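Local coordinates for protein choline kinase (PDB 4R78) that probably catalyses the ATP-dependent phosphorylation of choline to phosphocholine, and here carries AMP in its nucleotide pocket, at residues D222-L227 with S246-D251; A184-D189 with I260-I265; E27-L32 with I105-Y110; N52-A55 with K60-I63. All coordinates share one frame; numbering follows the deposited sequence.

Contact 1: residues D222-L227 with S246-D251; sequences DPMWDL and SHYESD
L227 faces the phenol ring of Y248 with both of its methyl groups. L227 CD1 sits over one face, 3.9 Å from the ring centroid and offset toward the rim at the hydroxyl end, a CH-pi contact; L227 CD2 lies on the same side of the ring, beyond its CD2-CE2 bond, 3.6 Å from Y248 CE2. Y248 reaches this far because its CG stands anti to the backbone N (chi1 164°), which sends the ring out from the end of its helix. M224, bent at chi2 and chi3, brings its CE obliquely to Y248 CE2 at 4.1 Å, and CB of P223 lies 3.7 Å from Y248 OH. D222 is the N-cap of helix 223-233: its OD1 accepts from M224 N at 2.9 Å through the anti lone pair. The Y248 hydroxyl is hydrogen-bonded to H137 ND1, while NE2 of that imidazole bonds D226. Helix 126-137 links the start of helix 223-233 to the end of helix 238-248, and helix 257-280 packs against D222 and M224.

Contact 2: residues A184-D189 with I260-I265; sequences ADLGVD and IAIYKI
With chi1 at -70°, CG of Y263 is anti to its own carbonyl carbon, and the ring extends from helix 257-280 until its hydroxyl arrives at V188. There V188 holds CG1 anti to the backbone N (chi1 178°), which places V188 CG1 3.8 Å from Y263 OH, with V188 CG2 4.1 Å from the same oxygen. Beside this pair, L186 and I262 meet end to end through their terminal methyls, CD1 to CD1, at 4.2 Å. No hydrogen bond crosses between the two segments, and this is a light, partly buried apolar contact. It belongs to the helical C-terminal lobe of the kinase-like fold, where the end of helix 179-186 and the residues after it meet the long helix 257-280. G187, with a phi of 94°, leaves the helix just after L186 and turns the chain so that V188 can follow L186 along the same neighbour. L183 from the preceding turn touches both I262 and Y263 and adds to the apolar patch. K259 bonds the carbonyl O of G187 and forms a salt bridge with D189, whose N-H is held by D222.

Contact 3: residues E27-L32 with I105-Y110; sequences EKISSL and IKVNEY. With AMP (adenosine monophosphate), chain C.
In the N-terminal lobe of this kinase-like fold, K28, I29 and L32 of segment 27-32, which includes the last part of helix 20-30, lie against I105 and V107 of strand 105-109 in the five-stranded antiparallel sheet. V107 is the centre of the contact. Its CG1, anti to the backbone N (chi1 -176°), meets CD1 of L32 at 3.8 Å, the two side chains passing in opposite directions, while its CG2 takes CG1 of I29 at 4.2 Å, where the approach is oblique. I105 joins at the strand's start: its CD1 touches CG of K28 at 3.8 Å, the two side chains crossing at about a right angle. A bend at chi2 (-71°) keeps the lysine's CG on I105 and carries NZ off to a salt bridge with D100 on the adjacent strand. I29 also leans on A55 and T57, and the helix thereby rests on strand 52-57 as well. Along strand 105-109, K106 points the other way from V107 and pairs through NZ with D214 and E216. Toward the end of the segment, E109 O lies 2.7 Å from AMP N6 and Y110 CD1 is 3.7 Å from AMP C2; I111 N, next along, is hydrogen-bonded to the nucleotide. The backbone that follows the strand and meets the adenine edge corresponds to the hinge of protein-kinase-like enzymes.

Contact 4: residues N52-A55 with K60-I63; sequences NYLA and KQYI. With AMP (adenosine monophosphate), chain C.
A55 and Y62 form a hydrogen-bonded pair between antiparallel strands 52-57 and 61-66. A55 N donates to Y62 O over 2.8 Å, nearly straight at 175°, and Y62 N returns a bond of 2.8 Å to A55 O; each donor lies in the carbonyl plane of its acceptor. Each carbonyl also receives a CA-H contact, A55 O from Q61 CA at 3.3 Å and Y62 O from L54 CA. L54 and I63 are the non-hydrogen-bonded pair, and their backbones bond the flanking strands, L54 with E43 of 39-44 and I63 with N108 of 105-109. Their side chains share a sheet face, CD1 to CD1 at 4.2 Å. On that face I63 spreads over the adenine of AMP, CG1 coming 3.6 Å from C5, while N52 OD1 lies 3.3 Å from AMP O5'. The backbone groups of the paired residues bond within the sheet, and I63 offers the base an apolar surface, consistent with adenine recognition resting here on shape and on polar groups at its edge.

Overall arrangement
From the N terminus, the chain leaves helix 20-30 and returns 73 residues later as strand 105-109, closing contact 3. Inside that loop contact 4 closes the short hairpin of strands 52-57 and 61-66. Their centres are about 8 Å apart, and both contacts reach the same sheet, in which strands 61-66 and 105-109 are neighbours; both also touch AMP. Beyond them, in series, contact 2 opens at the end of helix 179-186 and closes on helix 257-280, with contact 1 nested within its loop. D222 and Y263 join this second pair, whose centres lie about 13 Å apart. The pairs sit on opposite sides of the chain's centre, the first in the N-terminal sheet lobe, the second among the C-terminal helices.

Contact 1: residues D222-L227 with S246-D251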
loop_
_atom_site.group_PDB
_atom_site.type_symbol
_atom_site.label_atom_id
_atom_site.label_comp_id
_atom_site.label_asym_id
_atom_site.label_seq_id
_atom_site.Cartn_x
_atom_site.Cartn_y
_atom_site.Cartn_z
ATOM N N ASP A 222 -3.442 -1.211 -13.804
ATOM C CA ASP A 222 -4.037 -0.035 -14.413
ATOM C C ASP A 222 -3.836 1.157 -13.472
ATOM O O ASP A 222 -4.161 1.063 -12.290
ATOM C CB ASP A 222 -5.525 -0.272 -14.678
ATOM C CG ASP A 222 -6.119 0.771 -15.594
ATOM O OD1 ASP A 222 -6.204 1.947 -15.180
ATOM O OD2 ASP A 222 -6.495 0.416 -16.732
ATOM N N PRO A 223 -3.287 2.279 -13.983
ATOM C CA PRO A 223 -3.078 3.437 -13.112
ATOM C C PRO A 223 -4.327 3.949 -12.389
ATOM O O PRO A 223 -4.200 4.576 -11.331
ATOM C CB PRO A 223 -2.546 4.500 -14.073
ATOM C CG PRO A 223 -1.795 3.713 -15.068
ATOM C CD PRO A 223 -2.652 2.485 -15.299
ATOM N N MET A 224 -5.514 3.677 -12.929
ATOM C CA MET A 224 -6.740 4.100 -12.257
ATOM C C MET A 224 -6.939 3.407 -10.905
ATOM O O MET A 224 -7.667 3.908 -10.054
ATOM C CB MET A 224 -7.970 3.954 -13.160
ATOM C CG MET A 224 -8.006 4.912 -14.358
ATOM S SD MET A 224 -7.779 6.660 -13.942
ATOM C CE MET A 224 -6.042 6.879 -14.326
ATOM N N TRP A 225 -6.262 2.275 -10.697
ATOM C CA TRP A 225 -6.233 1.649 -9.372
ATOM C C TRP A 225 -5.604 2.609 -8.361
ATOM O O TRP A 225 -6.139 2.818 -7.267
ATOM C CB TRP A 225 -5.452 0.330 -9.404
ATOM C CG TRP A 225 -5.231 -0.264 -8.039
ATOM C CD1 TRP A 225 -4.306 0.137 -7.114
ATOM C CD2 TRP A 225 -5.945 -1.356 -7.446
ATOM N NE1 TRP A 225 -4.402 -0.632 -5.983
ATOM C CE2 TRP A 225 -5.398 -1.557 -6.154
ATOM C CE3 TRP A 225 -6.998 -2.178 -7.871
ATOM C CZ2 TRP A 225 -5.860 -2.553 -5.289
ATOM C CZ3 TRP A 225 -7.458 -3.174 -7.006
ATOM C CH2 TRP A 225 -6.890 -3.345 -5.727
ATOM N N ASP A 226 -4.457 3.180 -8.727
ATOM C CA ASP A 226 -3.756 4.111 -7.842
ATOM C C ASP A 226 -4.585 5.362 -7.560
ATOM O O ASP A 226 -4.630 5.843 -6.424
ATOM C CB ASP A 226 -2.391 4.494 -8.416
ATOM C CG ASP A 226 -1.296 3.497 -8.073
ATOM O OD1 ASP A 226 -1.565 2.501 -7.360
ATOM O OD2 ASP A 226 -0.158 3.727 -8.522
ATOM N N LEU A 227 -5.246 5.886 -8.589
ATOM C CA LEU A 227 -6.098 7.052 -8.404
ATOM C C LEU A 227 -7.273 6.735 -7.474
ATOM O O LEU A 227 -7.566 7.506 -6.556
ATOM C CB LEU A 227 -6.570 7.612 -9.749
ATOM C CG LEU A 227 -5.608 8.580 -10.448
ATOM C CD1 LEU A 227 -4.261 7.962 -10.823
ATOM C CD2 LEU A 227 -6.261 9.158 -11.667
ATOM N N SER A 246 -7.618 16.919 -12.935
ATOM C CA SER A 246 -7.192 17.985 -13.840
ATOM C C SER A 246 -5.673 18.178 -13.825
ATOM O O SER A 246 -5.055 18.329 -14.882
ATOM C CB SER A 246 -7.904 19.296 -13.516
ATOM O OG SER A 246 -7.566 20.285 -14.469
ATOM N N HIS A 247 -5.086 18.156 -12.628
ATOM C CA HIS A 247 -3.636 18.246 -12.446
ATOM C C HIS A 247 -2.901 17.013 -12.999
ATOM O O HIS A 247 -1.853 17.133 -13.632
ATOM C CB HIS A 247 -3.303 18.379 -10.954
ATOM C CG HIS A 247 -3.567 19.734 -10.376
ATOM N ND1 HIS A 247 -2.568 20.517 -9.837
ATOM C CD2 HIS A 247 -4.714 20.437 -10.225
ATOM C CE1 HIS A 247 -3.085 21.646 -9.392
ATOM N NE2 HIS A 247 -4.387 21.625 -9.617
ATOM N N TYR A 248 -3.458 15.831 -12.741
ATOM C CA TYR A 248 -2.784 14.567 -13.039
ATOM C C TYR A 248 -2.869 14.155 -14.512
ATOM O O TYR A 248 -1.913 13.596 -15.062
ATOM C CB TYR A 248 -3.335 13.459 -12.131
ATOM C CG TYR A 248 -2.995 12.058 -12.586
ATOM C CD1 TYR A 248 -1.815 11.434 -12.172
ATOM C CD2 TYR A 248 -3.844 11.363 -13.450
ATOM C CE1 TYR A 248 -1.499 10.150 -12.596
ATOM C CE2 TYR A 248 -3.535 10.079 -13.883
ATOM C CZ TYR A 248 -2.361 9.481 -13.453
ATOM O OH TYR A 248 -2.066 8.210 -13.875
ATOM N N GLU A 249 -4.020 14.415 -15.128
ATOM C CA GLU A 249 -4.294 14.033 -16.515
ATOM C C GLU A 249 -3.262 14.616 -17.475
ATOM O O GLU A 249 -2.922 15.797 -17.397
ATOM C CB GLU A 249 -5.697 14.501 -16.915
ATOM C CG GLU A 249 -6.256 13.910 -18.206
ATOM C CD GLU A 249 -7.632 14.472 -18.547
ATOM O OE1 GLU A 249 -7.989 15.553 -18.022
ATOM O OE2 GLU A 249 -8.355 13.840 -19.348
ATOM N N SER A 250 -2.756 13.762 -18.360
ATOM C CA SER A 250 -1.886 14.161 -19.468
ATOM C C SER A 250 -2.069 13.127 -20.574
ATOM O O SER A 250 -2.785 12.143 -20.385
ATOM C CB SER A 250 -0.422 14.238 -19.022
ATOM O OG SER A 250 0.137 12.949 -18.823
ATOM N N ASP A 251 -1.433 13.329 -21.724
ATOM C CA ASP A 251 -1.565 12.345 -22.798
ATOM C C ASP A 251 -1.085 10.954 -22.360
ATOM O O ASP A 251 -1.712 9.943 -22.688
ATOM C CB ASP A 251 -0.826 12.786 -24.057
ATOM C CG ASP A 251 -1.242 11.985 -25.273
ATOM O OD1 ASP A 251 -0.483 11.084 -25.680
ATOM O OD2 ASP A 251 -2.344 12.235 -25.797
#

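Contact 2: residues A184-D189 with I260-I265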
loop_
_atom_site.group_PDB
_atom_site.type_symbol
_atom_site.label_atom_id
_atom_site.label_comp_id
_atom_site.label_asym_id
_atom_site.label_seq_id
_atom_site.Cartn_x
_atom_site.Cartn_y
_atom_site.Cartn_z
ATOM N N ALA A 184 -12.527 -5.793 -18.744
ATOM C CA ALA A 184 -12.012 -6.355 -19.998
ATOM C C ALA A 184 -12.545 -5.609 -21.225
ATOM O O ALA A 184 -11.804 -5.366 -22.182
ATOM C CB ALA A 184 -12.326 -7.841 -20.089
ATOM N N ASP A 185 -13.822 -5.235 -21.185
ATOM C CA ASP A 185 -14.442 -4.472 -22.271
ATOM C C ASP A 185 -13.830 -3.076 -22.404
ATOM O O ASP A 185 -13.513 -2.639 -23.512
ATOM C CB ASP A 185 -15.959 -4.378 -22.065
ATOM C CG ASP A 185 -16.695 -3.805 -23.278
ATOM O OD1 ASP A 185 -16.126 -3.780 -24.391
ATOM O OD2 ASP A 185 -17.863 -3.389 -23.122
ATOM N N LEU A 186 -13.652 -2.388 -21.277
ATOM C CA LEU A 186 -13.043 -1.057 -21.267
ATOM C C LEU A 186 -11.591 -1.116 -21.732
ATOM O O LEU A 186 -11.101 -0.189 -22.384
ATOM C CB LEU A 186 -13.130 -0.432 -19.869
ATOM C CG LEU A 186 -14.525 -0.135 -19.306
ATOM C CD1 LEU A 186 -14.439 0.259 -17.840
ATOM C CD2 LEU A 186 -15.243 0.942 -20.113
ATOM N N GLY A 187 -10.923 -2.220 -21.405
ATOM C CA GLY A 187 -9.517 -2.428 -21.736
ATOM C C GLY A 187 -8.651 -2.000 -20.571
ATOM O O GLY A 187 -8.604 -0.820 -20.240
ATOM N N VAL A 188 -7.972 -2.962 -19.952
ATOM C CA VAL A 188 -7.130 -2.699 -18.782
ATOM C C VAL A 188 -5.708 -2.348 -19.215
ATOM O O VAL A 188 -5.105 -3.048 -20.032
ATOM C CB VAL A 188 -7.129 -3.905 -17.796
ATOM C CG1 VAL A 188 -6.215 -3.651 -16.600
ATOM C CG2 VAL A 188 -8.549 -4.201 -17.316
ATOM N N ASP A 189 -5.192 -1.255 -18.667
ATOM C CA ASP A 189 -3.843 -0.800 -18.971
ATOM C C ASP A 189 -2.841 -1.418 -18.003
ATOM O O ASP A 189 -3.221 -1.953 -16.959
ATOM C CB ASP A 189 -3.785 0.732 -18.960
ATOM C CG ASP A 189 -4.711 1.354 -19.997
ATOM O OD1 ASP A 189 -4.596 1.008 -21.194
ATOM O OD2 ASP A 189 -5.564 2.182 -19.620
ATOM N N ILE A 260 -11.992 4.192 -12.124
ATOM C CA ILE A 260 -11.811 4.636 -10.747
ATOM C C ILE A 260 -12.933 4.092 -9.855
ATOM O O ILE A 260 -12.666 3.544 -8.785
ATOM C CB ILE A 260 -11.699 6.178 -10.652
ATOM C CG1 ILE A 260 -10.394 6.644 -11.307
ATOM C CG2 ILE A 260 -11.753 6.652 -9.192
ATOM C CD1 ILE A 260 -10.317 8.144 -11.539
ATOM N N ALA A 261 -14.177 4.228 -10.308
ATOM C CA ALA A 261 -15.327 3.758 -9.539
ATOM C C ALA A 261 -15.255 2.248 -9.289
ATOM O O ALA A 261 -15.519 1.778 -8.180
ATOM C CB ALA A 261 -16.629 4.130 -10.247
ATOM N N ILE A 262 -14.882 1.498 -10.325
ATOM C CA ILE A 262 -14.751 0.045 -10.227
ATOM C C ILE A 262 -13.634 -0.364 -9.263
ATOM O O ILE A 262 -13.829 -1.243 -8.420
ATOM C CB ILE A 262 -14.564 -0.604 -11.624
ATOM C CG1 ILE A 262 -15.859 -0.465 -12.435
ATOM C CG2 ILE A 262 -14.157 -2.072 -11.493
ATOM C CD1 ILE A 262 -15.732 -0.767 -13.924
ATOM N N TYR A 263 -12.477 0.283 -9.374
ATOM C CA TYR A 263 -11.346 -0.057 -8.516
ATOM C C TYR A 263 -11.574 0.282 -7.045
ATOM O O TYR A 263 -11.063 -0.418 -6.178
ATOM C CB TYR A 263 -10.030 0.526 -9.047
ATOM C CG TYR A 263 -9.554 -0.161 -10.312
ATOM C CD1 TYR A 263 -9.475 -1.553 -10.379
ATOM C CD2 TYR A 263 -9.175 0.576 -11.433
ATOM C CE1 TYR A 263 -9.048 -2.197 -11.533
ATOM C CE2 TYR A 263 -8.742 -0.062 -12.600
ATOM C CZ TYR A 263 -8.679 -1.446 -12.635
ATOM O OH TYR A 263 -8.253 -2.089 -13.774
ATOM N N LYS A 264 -12.375 1.313 -6.769
ATOM C CA LYS A 264 -12.780 1.614 -5.390
ATOM C C LYS A 264 -13.510 0.413 -4.777
ATOM O O LYS A 264 -13.238 0.034 -3.643
ATOM C CB LYS A 264 -13.671 2.862 -5.330
ATOM C CG LYS A 264 -12.940 4.190 -5.511
ATOM C CD LYS A 264 -13.930 5.339 -5.404
ATOM C CE LYS A 264 -13.253 6.694 -5.506
ATOM N NZ LYS A 264 -14.272 7.777 -5.645
ATOM N N ILE A 265 -14.427 -0.187 -5.537
ATOM C CA ILE A 265 -15.171 -1.358 -5.067
ATOM C C ILE A 265 -14.244 -2.551 -4.839
ATOM O O ILE A 265 -14.355 -3.251 -3.828
ATOM C CB ILE A 265 -16.310 -1.744 -6.047
ATOM C CG1 ILE A 265 -17.367 -0.635 -6.103
ATOM C CG2 ILE A 265 -16.965 -3.068 -5.637
ATOM C CD1 ILE A 265 -18.255 -0.697 -7.334
#

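Contact 3: residues E27-L32 with I105-Y110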
loop_
_atom_site.group_PDB
_atom_site.type_symbol
_atom_site.label_atom_id
_atom_site.label_comp_id
_atom_site.label_asym_id
_atom_site.label_seq_id
_atom_site.Cartn_x
_atom_site.Cartn_y
_atom_site.Cartn_z
ATOM N N GLU A 27 18.198 -9.037 15.411
ATOM C CA GLU A 27 19.125 -9.943 14.724
ATOM C C GLU A 27 19.472 -9.482 13.305
ATOM O O GLU A 27 20.640 -9.503 12.913
ATOM C CB GLU A 27 18.560 -11.368 14.684
ATOM C CG GLU A 27 18.485 -12.057 16.041
ATOM C CD GLU A 27 17.820 -13.427 15.982
ATOM O OE1 GLU A 27 17.745 -14.024 14.884
ATOM O OE2 GLU A 27 17.377 -13.913 17.046
ATOM N N LYS A 28 18.458 -9.064 12.547
ATOM C CA LYS A 28 18.651 -8.643 11.155
ATOM C C LYS A 28 19.475 -7.360 11.054
ATOM O O LYS A 28 20.290 -7.207 10.141
ATOM C CB LYS A 28 17.302 -8.457 10.442
ATOM C CG LYS A 28 16.381 -9.677 10.461
ATOM C CD LYS A 28 16.869 -10.814 9.575
ATOM C CE LYS A 28 15.960 -12.026 9.723
ATOM N NZ LYS A 28 16.187 -13.051 8.672
ATOM N N ILE A 29 19.265 -6.449 12.002
ATOM C CA ILE A 29 19.968 -5.164 12.026
ATOM C C ILE A 29 21.426 -5.306 12.458
ATOM O O ILE A 29 22.276 -4.506 12.055
ATOM C CB ILE A 29 19.213 -4.125 12.886
ATOM C CG1 ILE A 29 17.996 -3.621 12.109
ATOM C CG2 ILE A 29 20.115 -2.946 13.277
ATOM C CD1 ILE A 29 17.056 -2.791 12.917
ATOM N N SER A 30 21.712 -6.331 13.258
ATOM C CA SER A 30 23.080 -6.621 13.698
ATOM C C SER A 30 24.060 -6.749 12.526
ATOM O O SER A 30 25.242 -6.433 12.665
ATOM C CB SER A 30 23.111 -7.883 14.566
ATOM O OG SER A 30 22.457 -7.666 15.805
ATOM N N SER A 31 23.553 -7.191 11.374
ATOM C CA SER A 31 24.356 -7.321 10.155
ATOM C C SER A 31 24.737 -5.973 9.527
ATOM O O SER A 31 25.638 -5.908 8.686
ATOM C CB SER A 31 23.625 -8.191 9.126
ATOM O OG SER A 31 22.509 -7.508 8.577
ATOM N N LEU A 32 24.044 -4.910 9.928
ATOM C CA LEU A 32 24.313 -3.565 9.416
ATOM C C LEU A 32 25.312 -2.800 10.282
ATOM O O LEU A 32 25.710 -1.681 9.942
ATOM C CB LEU A 32 23.015 -2.758 9.299
ATOM C CG LEU A 32 21.966 -3.182 8.268
ATOM C CD1 LEU A 32 20.660 -2.455 8.531
ATOM C CD2 LEU A 32 22.443 -2.930 6.843
ATOM N N ILE A 105 11.394 -8.304 5.896
ATOM C CA ILE A 105 11.677 -7.165 6.769
ATOM C C ILE A 105 12.464 -6.108 6.002
ATOM O O ILE A 105 13.514 -6.396 5.421
ATOM C CB ILE A 105 12.486 -7.589 8.035
ATOM C CG1 ILE A 105 11.753 -8.675 8.835
ATOM C CG2 ILE A 105 12.782 -6.381 8.925
ATOM C CD1 ILE A 105 12.616 -9.361 9.883
ATOM N N LYS A 106 11.942 -4.885 6.012
ATOM C CA LYS A 106 12.576 -3.753 5.352
ATOM C C LYS A 106 13.193 -2.844 6.400
ATOM O O LYS A 106 12.547 -2.496 7.388
ATOM C CB LYS A 106 11.534 -2.990 4.525
ATOM C CG LYS A 106 12.075 -1.761 3.796
ATOM C CD LYS A 106 11.004 -1.123 2.906
ATOM C CE LYS A 106 9.962 -0.352 3.710
ATOM N NZ LYS A 106 8.848 0.154 2.849
ATOM N N VAL A 107 14.456 -2.479 6.189
ATOM C CA VAL A 107 15.146 -1.562 7.088
ATOM C C VAL A 107 15.573 -0.333 6.296
ATOM O O VAL A 107 16.388 -0.427 5.376
ATOM C CB VAL A 107 16.380 -2.218 7.753
ATOM C CG1 VAL A 107 17.019 -1.260 8.755
ATOM C CG2 VAL A 107 16.002 -3.528 8.432
ATOM N N ASN A 108 15.009 0.815 6.667
ATOM C CA ASN A 108 15.189 2.065 5.936
ATOM C C ASN A 108 15.782 3.163 6.809
ATOM O O ASN A 108 15.828 3.038 8.036
ATOM C CB ASN A 108 13.837 2.542 5.379
ATOM C CG ASN A 108 13.437 1.831 4.093
ATOM O OD1 ASN A 108 14.136 0.945 3.602
ATOM N ND2 ASN A 108 12.295 2.220 3.542
ATOM N N GLU A 109 16.224 4.241 6.168
ATOM C CA GLU A 109 16.658 5.433 6.887
ATOM C C GLU A 109 15.536 5.986 7.763
ATOM O O GLU A 109 14.352 5.890 7.417
ATOM C CB GLU A 109 17.152 6.507 5.909
ATOM C CG GLU A 109 16.061 7.115 5.025
ATOM C CD GLU A 109 16.542 8.287 4.194
ATOM O OE1 GLU A 109 16.103 8.395 3.034
ATOM O OE2 GLU A 109 17.357 9.096 4.694
ATOM N N TYR A 110 15.921 6.544 8.907
ATOM C CA TYR A 110 15.003 7.297 9.750
ATOM C C TYR A 110 15.212 8.780 9.484
ATOM O O TYR A 110 16.321 9.302 9.625
ATOM C CB TYR A 110 15.230 6.978 11.234
ATOM C CG TYR A 110 14.400 7.806 12.203
ATOM C CD1 TYR A 110 13.007 7.720 12.215
ATOM C CD2 TYR A 110 15.011 8.660 13.117
ATOM C CE1 TYR A 110 12.243 8.471 13.107
ATOM C CE2 TYR A 110 14.257 9.413 14.016
ATOM C CZ TYR A 110 12.875 9.313 14.003
ATOM O OH TYR A 110 12.123 10.058 14.887
HETATM P P AMP C . 2.633 3.380 7.304
HETATM O O1P AMP C . 1.936 2.204 6.664
HETATM O O2P AMP C . 2.016 3.840 8.603
HETATM O O3P AMP C . 2.973 4.495 6.345
HETATM O "O5'" AMP C . 4.074 2.810 7.743
HETATM C "C5'" AMP C . 5.221 3.659 7.726
HETATM C "C4'" AMP C . 5.043 4.791 8.729
HETATM O "O4'" AMP C . 6.256 4.983 9.465
HETATM C "C3'" AMP C . 4.731 6.107 8.035
HETATM O "O3'" AMP C . 3.343 6.437 8.157
HETATM C "C2'" AMP C . 5.608 7.137 8.719
HETATM O "O2'" AMP C . 4.879 7.818 9.738
HETATM C "C1'" AMP C . 6.714 6.340 9.388
HETATM N N9 AMP C . 7.968 6.424 8.592
HETATM C C8 AMP C . 8.262 5.682 7.506
HETATM N N7 AMP C . 9.483 5.986 7.002
HETATM C C5 AMP C . 10.002 6.945 7.784
HETATM C C6 AMP C . 11.265 7.716 7.816
HETATM N N6 AMP C . 12.223 7.500 6.883
HETATM N N1 AMP C . 11.425 8.631 8.801
HETATM C C2 AMP C . 10.473 8.849 9.731
HETATM N N3 AMP C . 9.299 8.184 9.761
HETATM C C4 AMP C . 9.005 7.235 8.832
#

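Contact 4: residues N52-A55 with K60-I63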
loop_
_atom_site.group_PDB
_atom_site.type_symbol
_atom_site.label_atom_id
_atom_site.label_comp_id
_atom_site.label_asym_id
_atom_site.label_seq_id
_atom_site.Cartn_x
_atom_site.Cartn_y
_atom_site.Cartn_z
ATOM N N ASN A 52 5.337 -1.737 12.021
ATOM C CA ASN A 52 6.292 -0.635 11.982
ATOM C C ASN A 52 7.047 -0.425 13.288
ATOM O O ASN A 52 6.449 -0.382 14.366
ATOM C CB ASN A 52 5.575 0.637 11.537
ATOM C CG ASN A 52 4.906 0.469 10.185
ATOM O OD1 ASN A 52 5.576 0.245 9.178
ATOM N ND2 ASN A 52 3.581 0.539 10.162
ATOM N N TYR A 53 8.368 -0.300 13.168
ATOM C CA TYR A 53 9.267 -0.234 14.320
ATOM C C TYR A 53 10.381 0.781 14.124
ATOM O O TYR A 53 10.826 1.028 13.001
ATOM C CB TYR A 53 9.888 -1.610 14.607
ATOM C CG TYR A 53 8.871 -2.680 14.915
ATOM C CD1 TYR A 53 8.542 -2.997 16.230
ATOM C CD2 TYR A 53 8.226 -3.364 13.889
ATOM C CE1 TYR A 53 7.594 -3.970 16.515
ATOM C CE2 TYR A 53 7.282 -4.335 14.159
ATOM C CZ TYR A 53 6.969 -4.634 15.472
ATOM O OH TYR A 53 6.027 -5.593 15.743
ATOM N N LEU A 54 10.823 1.363 15.235
ATOM C CA LEU A 54 11.995 2.220 15.244
ATOM C C LEU A 54 13.122 1.481 15.954
ATOM O O LEU A 54 12.981 1.089 17.112
ATOM C CB LEU A 54 11.692 3.544 15.955
ATOM C CG LEU A 54 12.856 4.515 16.194
ATOM C CD1 LEU A 54 13.460 4.984 14.879
ATOM C CD2 LEU A 54 12.384 5.703 17.016
ATOM N N ALA A 55 14.228 1.283 15.245
ATOM C CA ALA A 55 15.388 0.610 15.803
ATOM C C ALA A 55 16.497 1.614 16.057
ATOM O O ALA A 55 16.876 2.373 15.169
ATOM C CB ALA A 55 15.866 -0.472 14.873
ATOM N N LYS A 60 23.124 5.194 14.889
ATOM C CA LYS A 60 22.131 5.197 13.827
ATOM C C LYS A 60 20.735 4.822 14.301
ATOM O O LYS A 60 20.569 4.014 15.213
ATOM C CB LYS A 60 22.563 4.233 12.721
ATOM C CG LYS A 60 21.983 4.551 11.362
ATOM C CD LYS A 60 22.900 5.458 10.577
ATOM C CE LYS A 60 22.207 6.025 9.355
ATOM N NZ LYS A 60 21.597 4.962 8.512
ATOM N N GLN A 61 19.738 5.433 13.669
ATOM C CA GLN A 61 18.345 5.044 13.842
ATOM C C GLN A 61 17.834 4.494 12.518
ATOM O O GLN A 61 18.200 4.998 11.455
ATOM C CB GLN A 61 17.497 6.239 14.270
ATOM C CG GLN A 61 17.894 6.835 15.613
ATOM C CD GLN A 61 16.934 7.912 16.075
ATOM O OE1 GLN A 61 15.849 7.619 16.574
ATOM N NE2 GLN A 61 17.334 9.168 15.918
ATOM N N TYR A 62 16.997 3.461 12.589
ATOM C CA TYR A 62 16.411 2.857 11.395
ATOM C C TYR A 62 14.906 2.696 11.542
ATOM O O TYR A 62 14.414 2.343 12.613
ATOM C CB TYR A 62 17.003 1.476 11.133
ATOM C CG TYR A 62 18.487 1.426 10.858
ATOM C CD1 TYR A 62 18.991 1.690 9.584
ATOM C CD2 TYR A 62 19.383 1.082 11.867
ATOM C CE1 TYR A 62 20.356 1.624 9.322
ATOM C CE2 TYR A 62 20.752 1.015 11.620
ATOM C CZ TYR A 62 21.229 1.286 10.346
ATOM O OH TYR A 62 22.580 1.225 10.090
ATOM N N ILE A 63 14.191 2.945 10.449
ATOM C CA ILE A 63 12.769 2.635 10.348
ATOM C C ILE A 63 12.636 1.218 9.797
ATOM O O ILE A 63 13.230 0.886 8.772
ATOM C CB ILE A 63 12.036 3.666 9.442
ATOM C CG1 ILE A 63 11.931 5.031 10.144
ATOM C CG2 ILE A 63 10.667 3.143 8.988
ATOM C CD1 ILE A 63 11.040 5.058 11.391
HETATM P P AMP C . 2.633 3.380 7.304
HETATM O O1P AMP C . 1.936 2.204 6.664
HETATM O O2P AMP C . 2.016 3.840 8.603
HETATM O O3P AMP C . 2.973 4.495 6.345
HETATM O "O5'" AMP C . 4.074 2.810 7.743
HETATM C "C5'" AMP C . 5.221 3.659 7.726
HETATM C "C4'" AMP C . 5.043 4.791 8.729
HETATM O "O4'" AMP C . 6.256 4.983 9.465
HETATM C "C3'" AMP C . 4.731 6.107 8.035
HETATM O "O3'" AMP C . 3.343 6.437 8.157
HETATM C "C2'" AMP C . 5.608 7.137 8.719
HETATM O "O2'" AMP C . 4.879 7.818 9.738
HETATM C "C1'" AMP C . 6.714 6.340 9.388
HETATM N N9 AMP C . 7.968 6.424 8.592
HETATM C C8 AMP C . 8.262 5.682 7.506
HETATM N N7 AMP C . 9.483 5.986 7.002
HETATM C C5 AMP C . 10.002 6.945 7.784
HETATM C C6 AMP C . 11.265 7.716 7.816
HETATM N N6 AMP C . 12.223 7.500 6.883
HETATM N N1 AMP C . 11.425 8.631 8.801
HETATM C C2 AMP C . 10.473 8.849 9.731
HETATM N N3 AMP C . 9.299 8.184 9.761
HETATM C C4 AMP C . 9.005 7.235 8.832
#